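Side-chain contact in Alpha/beta hydrolase fold protein (Sphaerobacter thermophilus, PDB 3R0V), which is probably a hydrolase of the alpha/beta hydrolase fold, though its natural substrate is not established: residues Thr13-Glu18 against Ala79-Ala84. Residues are numbered along the deposited sequence; the frame is centred on the assembly and turned at random.
Sequences TPIAFE and AAIIDA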
ATOM      1  N   THR A  13       7.653 -19.076   0.007  1.00 12.61           N
ATOM      2  CA  THR A  13       6.338 -18.714   0.533  1.00 12.59           C
ATOM      3  C   THR A  13       5.273 -18.711  -0.559  1.00 13.05           C
ATOM      4  O   THR A  13       5.437 -18.051  -1.581  1.00 12.94           O
ATOM      5  CB  THR A  13       6.362 -17.314   1.141  1.00 12.21           C
ATOM      6  OG1 THR A  13       7.411 -17.246   2.107  1.00 13.80           O
ATOM      7  CG2 THR A  13       5.040 -16.997   1.834  1.00 13.69           C
ATOM      8  N   PRO A  14       4.166 -19.433  -0.344  1.00 12.54           N
ATOM      9  CA  PRO A  14       3.078 -19.352  -1.326  1.00 14.00           C
ATOM     10  C   PRO A  14       2.342 -18.019  -1.201  1.00 11.25           C
ATOM     11  O   PRO A  14       1.887 -17.655  -0.104  1.00 12.74           O
ATOM     12  CB  PRO A  14       2.157 -20.504  -0.928  1.00 14.93           C
ATOM     13  CG  PRO A  14       2.431 -20.722   0.531  1.00 17.76           C
ATOM     14  CD  PRO A  14       3.892 -20.412   0.724  1.00 13.81           C
ATOM     15  N   ILE A  15       2.241 -17.300  -2.318  1.00 12.08           N
ATOM     16  CA  ILE A  15       1.549 -16.015  -2.374  1.00 12.08           C
ATOM     17  C   ILE A  15       0.268 -16.184  -3.179  1.00 12.20           C
ATOM     18  O   ILE A  15       0.310 -16.528  -4.366  1.00 12.71           O
ATOM     19  CB  ILE A  15       2.432 -14.921  -3.015  1.00 11.89           C
ATOM     20  CG1 ILE A  15       3.767 -14.825  -2.267  1.00 14.58           C
ATOM     21  CG2 ILE A  15       1.703 -13.557  -3.027  1.00 11.21           C
ATOM     22  CD1 ILE A  15       3.669 -14.351  -0.812  1.00 17.85           C
ATOM     23  N   ALA A  16      -0.868 -15.959  -2.521  1.00 11.47           N
ATOM     24  CA  ALA A  16      -2.183 -16.160  -3.130  1.00 12.92           C
ATOM     25  C   ALA A  16      -2.612 -14.936  -3.933  1.00 12.61           C
ATOM     26  O   ALA A  16      -2.388 -13.797  -3.525  1.00 12.51           O
ATOM     27  CB  ALA A  16      -3.225 -16.488  -2.045  1.00 11.57           C
ATOM     28  N   PHE A  17      -3.250 -15.176  -5.074  1.00 12.73           N
ATOM     29  CA  PHE A  17      -3.658 -14.078  -5.944  1.00 14.45           C
ATOM     30  C   PHE A  17      -4.836 -14.492  -6.800  1.00 18.32           C
ATOM     31  O   PHE A  17      -5.173 -15.675  -6.891  1.00 17.04           O
ATOM     32  CB  PHE A  17      -2.507 -13.637  -6.861  1.00 14.53           C
ATOM     33  CG  PHE A  17      -2.179 -14.636  -7.938  1.00 14.09           C
ATOM     34  CD1 PHE A  17      -2.674 -14.484  -9.229  1.00 14.73           C
ATOM     35  CD2 PHE A  17      -1.388 -15.729  -7.662  1.00 16.94           C
ATOM     36  CE1 PHE A  17      -2.387 -15.415 -10.216  1.00 18.01           C
ATOM     37  CE2 PHE A  17      -1.099 -16.662  -8.644  1.00 17.85           C
ATOM     38  CZ  PHE A  17      -1.597 -16.496  -9.926  1.00 15.83           C
ATOM     39  N   GLU A  18      -5.467 -13.503  -7.419  1.00 15.32           N
ATOM     40  CA  GLU A  18      -6.476 -13.785  -8.424  1.00 16.52           C
ATOM     41  C   GLU A  18      -6.348 -12.813  -9.589  1.00 18.51           C
ATOM     42  O   GLU A  18      -5.908 -11.680  -9.412  1.00 16.32           O
ATOM     43  CB  GLU A  18      -7.884 -13.768  -7.835  1.00 23.31           C
ATOM     44  CG  GLU A  18      -8.296 -12.484  -7.169  1.00 28.56           C
ATOM     45  CD  GLU A  18      -9.671 -12.598  -6.528  1.00 40.20           C
ATOM     46  OE1 GLU A  18     -10.679 -12.421  -7.242  1.00 46.75           O
ATOM     47  OE2 GLU A  18      -9.743 -12.880  -5.312  1.00 37.68           O
ATOM     48  N   ALA A  79       7.629  -9.371  -6.973  1.00 11.41           N
ATOM     49  CA  ALA A  79       8.274  -9.883  -8.187  1.00 12.69           C
ATOM     50  C   ALA A  79       7.601 -11.166  -8.700  1.00 11.88           C
ATOM     51  O   ALA A  79       7.388 -11.329  -9.909  1.00 11.83           O
ATOM     52  CB  ALA A  79       9.756 -10.112  -7.940  1.00 12.96           C
ATOM     53  N   ALA A  80       7.239 -12.064  -7.787  1.00 11.58           N
ATOM     54  CA  ALA A  80       6.565 -13.301  -8.169  1.00 12.12           C
ATOM     55  C   ALA A  80       5.194 -13.021  -8.760  1.00 10.60           C
ATOM     56  O   ALA A  80       4.768 -13.681  -9.708  1.00 12.96           O
ATOM     57  CB  ALA A  80       6.451 -14.238  -6.960  1.00 11.50           C
ATOM     58  N   ILE A  81       4.495 -12.043  -8.203  1.00 10.55           N
ATOM     59  CA  ILE A  81       3.177 -11.673  -8.708  1.00 11.82           C
ATOM     60  C   ILE A  81       3.266 -10.988 -10.084  1.00 10.92           C
ATOM     61  O   ILE A  81       2.429 -11.227 -10.959  1.00 11.57           O
ATOM     62  CB  ILE A  81       2.430 -10.789  -7.672  1.00 11.17           C
ATOM     63  CG1 ILE A  81       2.125 -11.632  -6.420  1.00 10.99           C
ATOM     64  CG2 ILE A  81       1.166 -10.187  -8.274  1.00 14.18           C
ATOM     65  CD1 ILE A  81       1.227 -12.817  -6.672  1.00 15.46           C
ATOM     66  N   ILE A  82       4.259 -10.120 -10.271  1.00 11.80           N
ATOM     67  CA  ILE A  82       4.476  -9.527 -11.586  1.00 10.90           C
ATOM     68  C   ILE A  82       4.789 -10.637 -12.605  1.00 11.65           C
ATOM     69  O   ILE A  82       4.348 -10.562 -13.750  1.00 11.94           O
ATOM     70  CB  ILE A  82       5.555  -8.425 -11.547  1.00 10.02           C
ATOM     71  CG1 ILE A  82       5.048  -7.236 -10.730  1.00 12.73           C
ATOM     72  CG2 ILE A  82       5.903  -7.941 -12.978  1.00 11.14           C
ATOM     73  CD1 ILE A  82       6.123  -6.252 -10.385  1.00 13.42           C
ATOM     74  N   ASP A  83       5.527 -11.667 -12.196  1.00 11.67           N
ATOM     75  CA  ASP A  83       5.733 -12.830 -13.067  1.00 11.55           C
ATOM     76  C   ASP A  83       4.416 -13.526 -13.396  1.00 12.38           C
ATOM     77  O   ASP A  83       4.176 -13.883 -14.556  1.00 13.43           O
ATOM     78  CB  ASP A  83       6.756 -13.802 -12.482  1.00 13.63           C
ATOM     79  CG  ASP A  83       8.179 -13.414 -12.817  1.00 16.22           C
ATOM     80  OD1 ASP A  83       8.402 -12.824 -13.904  1.00 17.26           O
ATOM     81  OD2 ASP A  83       9.076 -13.686 -11.994  1.00 20.07           O
ATOM     82  N   ALA A  84       3.558 -13.712 -12.391  1.00 14.58           N
ATOM     83  CA  ALA A  84       2.238 -14.282 -12.626  1.00 14.95           C
ATOM     84  C   ALA A  84       1.440 -13.434 -13.619  1.00 16.06           C
ATOM     85  O   ALA A  84       0.632 -13.960 -14.386  1.00 17.65           O
ATOM     86  CB  ALA A  84       1.476 -14.426 -11.306  1.00 15.39           C
TER
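Ile15 meets Ile81, and Phe17 meets both Ile81 and Ala84, where a small hairpin lies against helix 71-84 of this alpha/beta hydrolase fold. Strand 14-16 pairs antiparallel with strand 6-8 in a two-stranded sheet separate from the main mixed sheet, and the contact joins this hairpin to the C-terminal part of the helix. No hydrogen bond crosses it; it is apolar and largely buried.

The aliphatic part centres on the end of Ile81. Its CD1 lies 3.7 Å from CG2 of Ile15, and the two side chains cross at about a right angle. With CG1 of Ile15 beside the backbone N (chi1 -55°), the longer arm is carried off and CG2, anti to that N, is left facing Ile81; isoleucine thus supplies a methyl to a buried apolar contact. The same Ile81 CD1 reaches CB of Phe17 at 3.8 Å. These two side chains run past each other in opposite directions. CD1 of Ile81 lies obliquely to the Phe17 ring, whose nearest atom to it is CD2, at 4.0 Å. Isoleucine suits position 81 because its longer arm carries CD1 in between Ile15 and Phe17; Val7 of strand 6-8 and Ile53 also touch it.

The aromatic part is a CH-pi contact. The methyl of Ala84 sits over one face of the Phe17 ring, 4.3 Å from its centroid and 23° off the normal. Phenylalanine supplies a flat ring long enough to extend to Ala84, about one helical turn beyond Ile81, and alanine is small enough to let the ring come close to the helix. With an alanine at Phe17, the CB contact to Ile81 would survive, but the Ala84 methyl would probably lose its aromatic cover and a gap is likely to open there. That methyl is offset toward the rim, 3.9 Å above the ring plane, with Phe17 CZ the nearest ring atom to Ala84 CB, at 4.0 Å.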